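Local structure of Rho GTPase-activating protein 27 (Homo sapiens, 3PP2) at residues V13-K18 with L102-S107; L43-D48 with Y68-R73; D9-L14 with A33-L38; T19-K24 with D97-L102. The protein probably switches off the Rho-type GTPases CDC42 and RAC1 by stimulating GTP hydrolysis and may act in clathrin-mediated endocytosis, the present chain being its pleckstrin homology domain. All coordinates share one frame; numbering follows the deposited sequence. Where two conformers were deposited one is given.

How the contacts relate
All four contacts are antiparallel strand pairings in the curled sheet of a single pleckstrin homology domain. Three lie on strand 10-21, which meets strand 32-39 near its start (contact 3) and strand 100-104 further on (contacts 1 and 4). Contacts 1 and 3 share Val13 and Leu14, their centres about 10 Å apart; contacts 1 and 4 share Leu102. Contact 2 pairs strands 42-46 and 66-71, about 9 Å from contact 3 between centres, and is nested within the chain loops closed by contacts 1 and 4. Contacts 3 and 4, about 20 Å apart between centres, show how one long strand serves both parts of the sheet.

Contact 1: V13-K18 with L102-S107; sequences VLHRTK and LIQHDS
His15 and Gln104 face each other as an antiparallel hydrogen-bonded pair, and Thr17 and Leu102 form the next such pair. Each pair is closed by two backbone bonds, from His15 N to Gln104 O at 2.9 Å and back from Gln104 N to His15 O, then between Thr17 and Leu102 in the same fashion. Between them Arg16 and Ile103 make a non-hydrogen-bonded pair in which Arg16 CA lies 3.1 Å from Leu102 O, a CA-H...O contact.

Among polar side chains, Gln104 has CG anti to its backbone N (chi1 -170°) and a bend at the next bond, which lays the amide beside the His15 ring with the two planes 54° apart. Its OE1 comes 3.5 Å from His15 CB, while NE2 donates to Asp106 OD1 at 3.2 Å and also to Lys88 O; OE1 accepts from Arg87. Glutamine suits this place because one amide offers both donor and acceptor. A leucine here would probably leave Lys88 O and the Arg87 guanidinium without these amide partners. His105 ND1 accepts in its ring plane from Ser107 N at 2.9 Å, fixing the turn before the helix.

Apolar contact falls to the branched residues: Leu14 CD1 meets Ile103 CG2 at 3.7 Å, and Thr17 CG2 lies alongside Leu102 CB.

Strand 10-21 is flanked here by strand 32-39 as well as 100-104. Leu14 and His105 pack on helix 108-122, Ile103 reaches strand 42-46, and Arg16 is held by Ser34, Glu67 and the carbonyl of Phe46.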
loop_
_atom_site.group_PDB
_atom_site.type_symbol
_atom_site.label_atom_id
_atom_site.label_comp_id
_atom_site.label_asym_id
_atom_site.label_seq_id
_atom_site.Cartn_x
_atom_site.Cartn_y
_atom_site.Cartn_z
ATOM N N VAL A 13 14.086 -1.861 -0.498
ATOM C CA VAL A 13 14.346 -2.802 -1.542
ATOM C C VAL A 13 13.316 -2.655 -2.684
ATOM O O VAL A 13 12.104 -2.668 -2.435
ATOM C CB VAL A 13 14.419 -4.241 -1.008
ATOM C CG1 VAL A 13 14.598 -5.214 -2.195
ATOM C CG2 VAL A 13 15.544 -4.405 0.025
ATOM N N LEU A 14 13.798 -2.523 -3.912
ATOM C CA LEU A 14 12.981 -2.405 -5.107
ATOM C C LEU A 14 13.504 -3.331 -6.187
ATOM O O LEU A 14 14.697 -3.652 -6.237
ATOM C CB LEU A 14 12.977 -0.972 -5.665
ATOM C CG LEU A 14 12.311 0.068 -4.771
ATOM C CD1 LEU A 14 12.566 1.481 -5.303
ATOM C CD2 LEU A 14 10.833 -0.219 -4.614
ATOM N N HIS A 15 12.625 -3.691 -7.110
ATOM C CA HIS A 15 13.018 -4.359 -8.335
ATOM C C HIS A 15 13.347 -3.303 -9.383
ATOM O O HIS A 15 12.676 -2.268 -9.503
ATOM C CB HIS A 15 11.941 -5.285 -8.805
ATOM C CG HIS A 15 11.690 -6.393 -7.863
ATOM N ND1 HIS A 15 12.163 -7.658 -8.070
ATOM C CD2 HIS A 15 10.964 -6.431 -6.724
ATOM C CE1 HIS A 15 11.761 -8.433 -7.076
ATOM N NE2 HIS A 15 11.050 -7.705 -6.231
ATOM N N ARG A 16 14.393 -3.541 -10.144
ATOM C CA ARG A 16 14.769 -2.605 -11.212
ATOM C C ARG A 16 15.513 -3.289 -12.319
ATOM O O ARG A 16 16.215 -4.295 -12.085
ATOM C CB ARG A 16 15.592 -1.442 -10.639
ATOM C CG ARG A 16 17.054 -1.706 -10.375
ATOM C CD ARG A 16 17.252 -2.704 -9.293
ATOM N NE ARG A 16 18.640 -2.878 -8.883
ATOM C CZ ARG A 16 19.535 -3.532 -9.581
ATOM N NH1 ARG A 16 20.782 -3.675 -9.093
ATOM N NH2 ARG A 16 19.193 -4.075 -10.749
ATOM N N THR A 17 15.409 -2.712 -13.513
ATOM C CA THR A 17 16.245 -3.096 -14.631
ATOM C C THR A 17 16.598 -1.844 -15.422
ATOM O O THR A 17 15.764 -0.947 -15.584
ATOM C CB THR A 17 15.519 -4.099 -15.576
ATOM O OG1 THR A 17 16.390 -4.444 -16.654
ATOM C CG2 THR A 17 14.167 -3.608 -16.145
ATOM N N LYS A 18 17.792 -1.829 -15.972
ATOM C CA LYS A 18 18.155 -0.849 -16.968
ATOM C C LYS A 18 17.506 -1.289 -18.270
ATOM O O LYS A 18 17.337 -2.504 -18.531
ATOM C CB LYS A 18 19.676 -0.768 -17.113
ATOM C CG LYS A 18 20.175 0.388 -17.932
ATOM C CD LYS A 18 21.713 0.535 -17.792
ATOM C CE LYS A 18 22.219 1.741 -18.564
ATOM N NZ LYS A 18 23.720 1.768 -18.447
ATOM N N LEU A 102 13.522 0.803 -15.460
ATOM C CA LEU A 102 12.231 0.490 -14.881
ATOM C C LEU A 102 12.409 0.127 -13.421
ATOM O O LEU A 102 13.388 -0.533 -13.067
ATOM C CB LEU A 102 11.542 -0.642 -15.634
ATOM C CG LEU A 102 11.341 -0.438 -17.123
ATOM C CD1 LEU A 102 10.794 -1.684 -17.817
ATOM C CD2 LEU A 102 10.532 0.768 -17.447
ATOM N N ILE A 103 11.408 0.491 -12.610
ATOM C CA ILE A 103 11.419 0.328 -11.156
ATOM C C ILE A 103 10.087 -0.307 -10.803
ATOM O O ILE A 103 9.044 0.121 -11.316
ATOM C CB ILE A 103 11.600 1.684 -10.415
ATOM C CG1 ILE A 103 12.811 2.452 -10.974
ATOM C CG2 ILE A 103 11.650 1.506 -8.914
ATOM C CD1 ILE A 103 12.887 3.874 -10.463
ATOM N N GLN A 104 10.113 -1.330 -9.956
ATOM C CA GLN A 104 8.875 -2.092 -9.693
ATOM C C GLN A 104 8.833 -2.641 -8.304
ATOM O O GLN A 104 9.865 -2.935 -7.691
ATOM C CB GLN A 104 8.825 -3.237 -10.712
ATOM C CG GLN A 104 7.552 -4.023 -10.816
ATOM C CD GLN A 104 7.502 -5.232 -9.912
ATOM O OE1 GLN A 104 8.547 -5.831 -9.548
ATOM N NE2 GLN A 104 6.273 -5.652 -9.581
ATOM N N HIS A 105 7.613 -2.880 -7.823
ATOM C CA HIS A 105 7.366 -3.644 -6.596
ATOM C C HIS A 105 5.945 -4.167 -6.677
ATOM O O HIS A 105 5.086 -3.542 -7.263
ATOM C CB HIS A 105 7.577 -2.808 -5.332
ATOM C CG HIS A 105 7.733 -3.610 -4.086
ATOM N ND1 HIS A 105 6.657 -4.178 -3.422
ATOM C CD2 HIS A 105 8.851 -3.977 -3.405
ATOM C CE1 HIS A 105 7.111 -4.830 -2.364
ATOM N NE2 HIS A 105 8.440 -4.744 -2.339
ATOM N N ASP A 106 5.710 -5.343 -6.100
ATOM C CA ASP A 106 4.359 -5.865 -6.098
ATOM C C ASP A 106 3.406 -4.988 -5.323
ATOM O O ASP A 106 2.209 -5.010 -5.659
ATOM C CB ASP A 106 4.344 -7.285 -5.552
ATOM C CG ASP A 106 5.033 -8.273 -6.451
ATOM O OD1 ASP A 106 5.335 -7.960 -7.635
ATOM O OD2 ASP A 106 5.304 -9.379 -5.922
ATOM N N SER A 107 3.899 -4.217 -4.351
ATOM C CA SER A 107 3.060 -3.269 -3.640
ATOM C C SER A 107 2.889 -1.955 -4.377
ATOM O O SER A 107 3.837 -1.191 -4.500
ATOM C CB SER A 107 3.594 -2.973 -2.263
ATOM O OG SER A 107 2.839 -1.943 -1.644
#

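Contact 2: L43-D48 with Y68-R73; sequences LTFFKD and YTVELR
Strands 43-46 and 68-71 run antiparallel at 173°, with Leu43-Val70 and Phe45-Tyr68 as hydrogen-bonded pairs, the Leu43 N to Val70 O bond being almost perfectly straight at 2.9 Å. Thr44 and Thr69 form the non-hydrogen-bonded pair between them, lying side by side and pointing the same way. Both hydroxyls are turned beside their own backbone N (chi1 -58° and -56°), and one water joins them, 2.7 Å from Thr44 OG1 and 3.0 Å from Thr69 OG1. The methyl Thr44 CG2 sits over one face of the Phe46 ring, so threonine serves a polar and an apolar neighbour at once. A valine in its place is likely to leave the bridging water with Thr69 OG1 as its one partner of these two.

The other face is mainly hydrophobic and aromatic. Phe45 crosses Tyr68, the edge of its ring at CD2 lying 4.1 Å from Tyr68 CB, and its CE2 approaches Val70 CG2. Leu43 CB meets Val70 CB and, at 4.4 Å, Leu72 CD2. Large hydrophobic residues suit this face because helix 108-122 covers Leu43 and Leu72. A strongly bent antiparallel sheet with one face packed against a C-terminal helix is the arrangement of the pleckstrin homology fold.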
loop_
_atom_site.group_PDB
_atom_site.type_symbol
_atom_site.label_atom_id
_atom_site.label_comp_id
_atom_site.label_asym_id
_atom_site.label_seq_id
_atom_site.Cartn_x
_atom_site.Cartn_y
_atom_site.Cartn_z
ATOM N N LEU A 43 19.532 8.899 -7.026
ATOM C CA LEU A 43 18.923 7.587 -6.788
ATOM C C LEU A 43 19.946 6.528 -7.096
ATOM O O LEU A 43 20.412 6.416 -8.237
ATOM C CB LEU A 43 17.683 7.396 -7.662
ATOM C CG LEU A 43 16.853 6.119 -7.468
ATOM C CD1 LEU A 43 16.219 6.092 -6.108
ATOM C CD2 LEU A 43 15.837 5.972 -8.643
ATOM N N THR A 44 20.308 5.761 -6.067
ATOM C CA THR A 44 21.328 4.752 -6.177
ATOM C C THR A 44 20.705 3.351 -6.006
ATOM O O THR A 44 20.071 3.091 -4.994
ATOM C CB THR A 44 22.435 4.950 -5.146
ATOM O OG1 THR A 44 23.016 6.252 -5.301
ATOM C CG2 THR A 44 23.508 3.857 -5.295
ATOM N N PHE A 45 20.898 2.497 -7.000
ATOM C CA PHE A 45 20.556 1.100 -6.926
ATOM C C PHE A 45 21.815 0.323 -6.627
ATOM O O PHE A 45 22.787 0.396 -7.396
ATOM C CB PHE A 45 19.992 0.628 -8.257
ATOM C CG PHE A 45 18.681 1.239 -8.621
ATOM C CD1 PHE A 45 17.531 0.896 -7.940
ATOM C CD2 PHE A 45 18.594 2.165 -9.648
ATOM C CE1 PHE A 45 16.339 1.453 -8.293
ATOM C CE2 PHE A 45 17.396 2.740 -9.991
ATOM C CZ PHE A 45 16.269 2.356 -9.313
ATOM N N PHE A 46 21.824 -0.402 -5.520
ATOM C CA PHE A 46 22.981 -1.226 -5.137
ATOM C C PHE A 46 22.986 -2.526 -5.895
ATOM O O PHE A 46 22.092 -2.856 -6.667
ATOM C CB PHE A 46 22.963 -1.376 -3.598
ATOM C CG PHE A 46 23.341 -0.107 -2.893
ATOM C CD1 PHE A 46 22.410 0.893 -2.631
ATOM C CD2 PHE A 46 24.647 0.137 -2.564
ATOM C CE1 PHE A 46 22.788 2.047 -2.037
ATOM C CE2 PHE A 46 25.019 1.327 -1.987
ATOM C CZ PHE A 46 24.104 2.268 -1.724
ATOM N N LYS A 47 24.075 -3.265 -5.726
ATOM C CA LYS A 47 24.208 -4.572 -6.281
ATOM C C LYS A 47 23.009 -5.441 -5.876
ATOM O O LYS A 47 22.394 -5.197 -4.830
ATOM C CB LYS A 47 25.529 -5.179 -5.763
ATOM C CG LYS A 47 25.969 -6.468 -6.450
ATOM C CD LYS A 47 27.285 -6.974 -5.847
ATOM C CE LYS A 47 27.949 -8.080 -6.705
ATOM N NZ LYS A 47 29.287 -8.520 -6.193
ATOM N N ASP A 48 22.704 -6.441 -6.693
ATOM C CA ASP A 48 21.644 -7.415 -6.417
ATOM C C ASP A 48 21.685 -7.884 -4.969
ATOM O O ASP A 48 22.764 -8.240 -4.467
ATOM C CB ASP A 48 21.843 -8.598 -7.362
ATOM C CG ASP A 48 20.702 -9.626 -7.335
ATOM O OD1 ASP A 48 19.796 -9.589 -6.463
ATOM O OD2 ASP A 48 20.717 -10.460 -8.265
ATOM N N TYR A 68 23.911 1.053 -10.188
ATOM C CA TYR A 68 23.418 2.120 -11.079
ATOM C C TYR A 68 23.167 3.362 -10.224
ATOM O O TYR A 68 22.549 3.279 -9.153
ATOM C CB TYR A 68 22.100 1.735 -11.748
ATOM C CG TYR A 68 22.100 0.450 -12.512
ATOM C CD1 TYR A 68 22.922 0.265 -13.600
ATOM C CD2 TYR A 68 21.272 -0.594 -12.165
ATOM C CE1 TYR A 68 22.931 -0.929 -14.310
ATOM C CE2 TYR A 68 21.269 -1.783 -12.899
ATOM C CZ TYR A 68 22.107 -1.935 -13.971
ATOM O OH TYR A 68 22.120 -3.145 -14.673
ATOM N N THR A 69 23.672 4.502 -10.676
ATOM C CA THR A 69 23.394 5.770 -10.007
ATOM C C THR A 69 22.662 6.645 -11.019
ATOM O O THR A 69 23.105 6.802 -12.187
ATOM C CB THR A 69 24.674 6.389 -9.478
ATOM O OG1 THR A 69 25.338 5.456 -8.607
ATOM C CG2 THR A 69 24.417 7.726 -8.747
ATOM N N VAL A 70 21.577 7.231 -10.592
ATOM C CA VAL A 70 20.824 8.083 -11.456
ATOM C C VAL A 70 20.712 9.459 -10.813
ATOM O O VAL A 70 20.088 9.615 -9.774
ATOM C CB VAL A 70 19.419 7.517 -11.746
ATOM C CG1 VAL A 70 18.745 8.414 -12.762
ATOM C CG2 VAL A 70 19.511 6.005 -12.157
ATOM N N GLU A 71 21.356 10.455 -11.424
ATOM C CA GLU A 71 21.225 11.827 -10.980
ATOM C C GLU A 71 19.882 12.331 -11.479
ATOM O O GLU A 71 19.545 12.169 -12.627
ATOM C CB GLU A 71 22.421 12.674 -11.479
ATOM C CG GLU A 71 23.748 12.170 -10.944
ATOM C CD GLU A 71 24.965 12.868 -11.495
ATOM O OE1 GLU A 71 24.805 13.902 -12.178
ATOM O OE2 GLU A 71 26.112 12.375 -11.229
ATOM N N LEU A 72 19.113 12.914 -10.596
ATOM C CA LEU A 72 17.724 13.234 -10.949
ATOM C C LEU A 72 17.522 14.595 -11.616
ATOM O O LEU A 72 16.482 14.839 -12.160
ATOM C CB LEU A 72 16.818 13.117 -9.729
ATOM C CG LEU A 72 16.722 11.698 -9.135
ATOM C CD1 LEU A 72 15.857 11.723 -7.872
ATOM C CD2 LEU A 72 16.242 10.676 -10.159
ATOM N N ARG A 73 18.514 15.474 -11.595
ATOM C CA ARG A 73 18.389 16.779 -12.275
ATOM C C ARG A 73 18.185 16.506 -13.749
ATOM O O ARG A 73 19.001 15.833 -14.380
ATOM C CB ARG A 73 19.683 17.600 -12.054
ATOM C CG ARG A 73 19.808 18.960 -12.784
ATOM C CD ARG A 73 21.296 19.564 -12.702
HETATM O O HOH W 1 25.672 6.445 -5.825
#

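Contact 3: D9-L14 with A33-L38; sequences DKAGVL and ASWTVL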
loop_
_atom_site.group_PDB
_atom_site.type_symbol
_atom_site.label_atom_id
_atom_site.label_comp_id
_atom_site.label_asym_id
_atom_site.label_seq_id
_atom_site.Cartn_x
_atom_site.Cartn_y
_atom_site.Cartn_z
ATOM N N ASP A 9 14.190 12.045 1.502
ATOM C CA ASP A 9 15.087 10.898 1.217
ATOM C C ASP A 9 14.398 9.610 1.600
ATOM O O ASP A 9 13.435 9.615 2.333
ATOM C CB ASP A 9 16.384 11.062 1.964
ATOM C CG ASP A 9 17.085 12.372 1.609
ATOM O OD1 ASP A 9 16.829 12.947 0.489
ATOM O OD2 ASP A 9 17.873 12.840 2.461
ATOM N N LYS A 10 14.879 8.513 1.036
ATOM C CA LYS A 10 14.182 7.254 1.174
ATOM C C LYS A 10 15.152 6.118 0.888
ATOM O O LYS A 10 16.059 6.267 0.104
ATOM C CB LYS A 10 13.012 7.209 0.191
ATOM C CG LYS A 10 11.968 6.215 0.556
ATOM C CD LYS A 10 10.734 6.430 -0.342
ATOM C CE LYS A 10 9.607 5.467 0.009
ATOM N NZ LYS A 10 9.071 5.698 1.357
ATOM N N ALA A 11 14.897 4.960 1.467
ATOM C CA ALA A 11 15.678 3.775 1.196
ATOM C C ALA A 11 14.789 2.557 1.365
ATOM O O ALA A 11 13.915 2.517 2.255
ATOM C CB ALA A 11 16.947 3.709 2.156
ATOM N N GLY A 12 15.000 1.565 0.513
ATOM C CA GLY A 12 14.200 0.345 0.517
ATOM C C GLY A 12 14.597 -0.640 -0.557
ATOM O O GLY A 12 15.406 -0.309 -1.418
ATOM N N VAL A 13 14.086 -1.861 -0.498
ATOM C CA VAL A 13 14.346 -2.802 -1.542
ATOM C C VAL A 13 13.316 -2.655 -2.684
ATOM O O VAL A 13 12.104 -2.668 -2.435
ATOM C CB VAL A 13 14.419 -4.241 -1.008
ATOM C CG1 VAL A 13 14.598 -5.214 -2.195
ATOM C CG2 VAL A 13 15.544 -4.405 0.025
ATOM N N LEU A 14 13.798 -2.523 -3.912
ATOM C CA LEU A 14 12.981 -2.405 -5.107
ATOM C C LEU A 14 13.504 -3.331 -6.187
ATOM O O LEU A 14 14.697 -3.652 -6.237
ATOM C CB LEU A 14 12.977 -0.972 -5.665
ATOM C CG LEU A 14 12.311 0.068 -4.771
ATOM C CD1 LEU A 14 12.566 1.481 -5.303
ATOM C CD2 LEU A 14 10.833 -0.219 -4.614
ATOM N N ALA A 33 16.236 -7.468 -7.640
ATOM C CA ALA A 33 15.874 -6.684 -6.474
ATOM C C ALA A 33 17.117 -6.200 -5.768
ATOM O O ALA A 33 18.054 -6.970 -5.556
ATOM C CB ALA A 33 15.016 -7.504 -5.496
ATOM N N SER A 34 17.161 -4.945 -5.418
ATOM C CA SER A 34 18.267 -4.378 -4.668
ATOM C C SER A 34 17.857 -3.342 -3.696
ATOM O O SER A 34 16.815 -2.690 -3.869
ATOM C CB SER A 34 19.310 -3.758 -5.607
ATOM O OG SER A 34 18.900 -2.524 -6.145
ATOM N N TRP A 35 18.672 -3.172 -2.672
ATOM C CA TRP A 35 18.610 -1.967 -1.885
ATOM C C TRP A 35 18.758 -0.761 -2.815
ATOM O O TRP A 35 19.496 -0.787 -3.813
ATOM C CB TRP A 35 19.735 -1.975 -0.849
ATOM C CG TRP A 35 19.690 -0.931 0.195
ATOM C CD1 TRP A 35 20.611 0.028 0.434
ATOM C CD2 TRP A 35 18.642 -0.750 1.152
ATOM N NE1 TRP A 35 20.200 0.807 1.499
ATOM C CE2 TRP A 35 18.995 0.336 1.957
ATOM C CE3 TRP A 35 17.446 -1.425 1.412
ATOM C CZ2 TRP A 35 18.190 0.771 3.011
ATOM C CZ3 TRP A 35 16.620 -0.970 2.464
ATOM C CH2 TRP A 35 17.014 0.094 3.244
ATOM N N THR A 36 18.011 0.281 -2.479
ATOM C CA THR A 36 17.880 1.502 -3.257
ATOM C C THR A 36 17.868 2.642 -2.273
ATOM O O THR A 36 17.159 2.583 -1.266
ATOM C CB THR A 36 16.564 1.485 -4.075
ATOM O OG1 THR A 36 16.523 0.300 -4.888
ATOM C CG2 THR A 36 16.429 2.702 -4.991
ATOM N N VAL A 37 18.631 3.684 -2.564
ATOM C CA VAL A 37 18.687 4.877 -1.738
ATOM C C VAL A 37 18.490 6.123 -2.571
ATOM O O VAL A 37 19.142 6.306 -3.577
ATOM C CB VAL A 37 20.041 4.996 -0.993
ATOM C CG1 VAL A 37 20.193 6.326 -0.206
ATOM C CG2 VAL A 37 20.214 3.759 -0.057
ATOM N N LEU A 38 17.545 6.941 -2.148
ATOM C CA LEU A 38 17.362 8.291 -2.669
ATOM C C LEU A 38 17.859 9.281 -1.641
ATOM O O LEU A 38 17.369 9.326 -0.521
ATOM C CB LEU A 38 15.884 8.534 -2.938
ATOM C CG LEU A 38 15.491 9.930 -3.401
ATOM C CD1 LEU A 38 16.130 10.257 -4.720
ATOM C CD2 LEU A 38 13.978 10.021 -3.462
#
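Trp35 reaches across to Ala11, Gly12 and Val13, its CG anti to the backbone N (chi1 -170°) and its indole laid against the neighbouring strand. The backbone of Gly12 lies against the ring: its N sits over one face of the indole, 3.6 Å above the plane and offset toward the rim, and Gly12 CA is 3.4 Å from Trp35 CZ3. A small residue suits position Ala11, whose CB comes within 3.3 Å of Trp35 CZ2. Val13 crosses the indole at about a right angle. Its CG2, beside the backbone N, meets the ring edge at CE3, 3.8 Å away, whereas CG1 turns to Ala33 CB.

On the opposite face, Thr36 OG1 sits beside its own backbone N (chi1 -55°) and donates to Ser34 O at 3.2 Å. That carbonyl also accepts from Leu14 N, the two donors arriving from opposite faces of its plane. Thr36 CG2 is left to touch Leu14 CD1 at 4.1 Å, the two side chains crossing. Backbone bonds pair Lys10 with Leu38, Gly12 with Thr36 and Leu14 with Ser34, although Thr36 N to Gly12 O is weak.

Strand 32-39 lies between strands 10-21 and 42-46. Leu38 packs on helix 108-122, and Lys10 makes a cation-pi contact with Trp114 there; on the other face Trp35 meets Phe46 and donates through NE1 to Arg58 O of a neighbouring subunit.

Contact 4: T19-K24 with D97-L102; sequences TADKGK and DGSEYL
A classic beta bulge marks this pairing, Thr19 and Ala20 both facing Glu100, and the first strand then passes into a type I' turn from Asp21 to Lys24. Glu100 O takes the straight bond from Thr19 N at 2.8 Å and a longer one from Ala20 N, both donors on the same face of its carbonyl plane. Ala20 O receives Glu100 N in return. Alanine's small CB fits against Glu100 CB at 3.8 Å, and Thr19 CG2 touches Leu102 CG at 3.7 Å, the two side chains crossing at about a right angle.

Past the bulge side chains join in. Ser99 OG, beside its backbone N (chi1 -68°), accepts from Lys22 N at 2.9 Å, and Gly23 N makes a weak bond to Gly98 O. Asp97 OD1 accepts from Ser99 N at 2.9 Å, forming an Asx turn, and is also hydrogen-bonded to Ser95 OG, while OD2 forms a salt bridge with Lys22 NZ at 3.0 Å. Gly98 suits its place because a side chain would collide with Lys22 and Gly23 opposite and, at this backbone conformation, with the carbonyl O of Asp97.

Strand 10-21 ends here, the turn leading into strand 24-25. Strand 100-104 has strand 90-94 on its other side, touched by Glu100 and Leu102, while Glu100 also bridges to Arg25 and the Tyr101 ring meets that of Tyr68.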
loop_
_atom_site.group_PDB
_atom_site.type_symbol
_atom_site.label_atom_id
_atom_site.label_comp_id
_atom_site.label_asym_id
_atom_site.label_seq_id
_atom_site.Cartn_x
_atom_site.Cartn_y
_atom_site.Cartn_z
ATOM N N THR A 19 17.017 -0.307 -19.031
ATOM C CA THR A 19 16.386 -0.571 -20.333
ATOM C C THR A 19 17.023 0.210 -21.493
ATOM O O THR A 19 16.837 -0.162 -22.638
ATOM C CB THR A 19 14.891 -0.252 -20.293
ATOM O OG1 THR A 19 14.721 1.072 -19.766
ATOM C CG2 THR A 19 14.158 -1.268 -19.421
ATOM N N ALA A 20 17.791 1.253 -21.213
ATOM C CA ALA A 20 18.541 1.961 -22.272
ATOM C C ALA A 20 19.818 2.533 -21.704
ATOM O O ALA A 20 19.844 2.970 -20.526
ATOM C CB ALA A 20 17.712 3.053 -22.887
ATOM N N ASP A 21 20.899 2.458 -22.511
ATOM C CA ASP A 21 22.185 3.006 -22.141
ATOM C C ASP A 21 22.391 4.220 -23.012
ATOM O O ASP A 21 22.596 4.097 -24.217
ATOM C CB ASP A 21 23.285 1.970 -22.389
ATOM C CG ASP A 21 24.652 2.503 -22.095
ATOM O OD1 ASP A 21 24.796 3.168 -21.039
ATOM O OD2 ASP A 21 25.588 2.180 -22.869
ATOM N N LYS A 22 22.310 5.400 -22.421
ATOM C CA LYS A 22 22.572 6.646 -23.161
ATOM C C LYS A 22 21.752 6.742 -24.453
ATOM O O LYS A 22 22.262 7.148 -25.518
ATOM C CB LYS A 22 24.054 6.842 -23.417
ATOM C CG LYS A 22 24.850 6.941 -22.125
ATOM C CD LYS A 22 26.322 7.137 -22.393
ATOM C CE LYS A 22 27.058 7.262 -21.104
ATOM N NZ LYS A 22 26.426 8.277 -20.206
ATOM N N GLY A 23 20.477 6.373 -24.348
ATOM C CA GLY A 23 19.582 6.465 -25.458
ATOM C C GLY A 23 19.465 5.207 -26.312
ATOM O O GLY A 23 18.586 5.160 -27.205
ATOM N N LYS A 24 20.287 4.191 -26.033
ATOM C CA LYS A 24 20.342 2.994 -26.864
ATOM C C LYS A 24 19.663 1.841 -26.108
ATOM O O LYS A 24 20.102 1.446 -25.023
ATOM C CB LYS A 24 21.801 2.639 -27.194
ATOM C CG LYS A 24 22.638 3.769 -27.799
ATOM C CD LYS A 24 22.032 4.536 -28.897
ATOM C CE LYS A 24 23.191 5.264 -29.716
ATOM N NZ LYS A 24 23.610 6.614 -29.159
ATOM N N ASP A 97 21.021 11.959 -19.618
ATOM C CA ASP A 97 21.896 11.373 -20.659
ATOM C C ASP A 97 21.218 10.336 -21.555
ATOM O O ASP A 97 21.879 9.754 -22.436
ATOM C CB ASP A 97 23.187 10.817 -20.055
ATOM C CG ASP A 97 22.985 9.574 -19.229
ATOM O OD1 ASP A 97 21.865 9.035 -19.189
ATOM O OD2 ASP A 97 23.992 9.093 -18.617
ATOM N N GLY A 98 19.933 10.060 -21.301
ATOM C CA GLY A 98 19.165 9.157 -22.119
ATOM C C GLY A 98 19.134 7.720 -21.629
ATOM O O GLY A 98 18.490 6.870 -22.229
ATOM N N SER A 99 19.832 7.416 -20.559
ATOM C CA SER A 99 19.693 6.093 -19.951
ATOM C C SER A 99 18.303 5.981 -19.327
ATOM O O SER A 99 17.686 6.980 -18.935
ATOM C CB SER A 99 20.764 5.851 -18.927
ATOM O OG SER A 99 22.047 5.743 -19.542
ATOM N N GLU A 100 17.793 4.774 -19.317
ATOM C CA GLU A 100 16.434 4.526 -18.873
ATOM C C GLU A 100 16.428 3.287 -17.975
ATOM O O GLU A 100 17.192 2.339 -18.199
ATOM C CB GLU A 100 15.482 4.313 -20.086
ATOM C CG GLU A 100 15.346 5.550 -21.031
ATOM C CD GLU A 100 14.429 5.326 -22.226
ATOM O OE1 GLU A 100 13.894 4.205 -22.380
ATOM O OE2 GLU A 100 14.243 6.289 -23.015
ATOM N N TYR A 101 15.537 3.312 -16.993
ATOM C CA TYR A 101 15.374 2.248 -15.995
ATOM C C TYR A 101 13.895 2.046 -15.736
ATOM O O TYR A 101 13.114 3.002 -15.813
ATOM C CB TYR A 101 16.036 2.628 -14.655
ATOM C CG TYR A 101 17.499 2.942 -14.807
ATOM C CD1 TYR A 101 18.481 1.996 -14.570
ATOM C CD2 TYR A 101 17.884 4.222 -15.204
ATOM C CE1 TYR A 101 19.810 2.307 -14.753
ATOM C CE2 TYR A 101 19.185 4.559 -15.398
ATOM C CZ TYR A 101 20.182 3.593 -15.160
ATOM O OH TYR A 101 21.514 3.922 -15.363
ATOM N N LEU A 102 13.522 0.803 -15.460
ATOM C CA LEU A 102 12.231 0.490 -14.881
ATOM C C LEU A 102 12.409 0.127 -13.421
ATOM O O LEU A 102 13.388 -0.533 -13.067
ATOM C CB LEU A 102 11.542 -0.642 -15.634
ATOM C CG LEU A 102 11.341 -0.438 -17.123
ATOM C CD1 LEU A 102 10.794 -1.684 -17.817
ATOM C CD2 LEU A 102 10.532 0.768 -17.447
#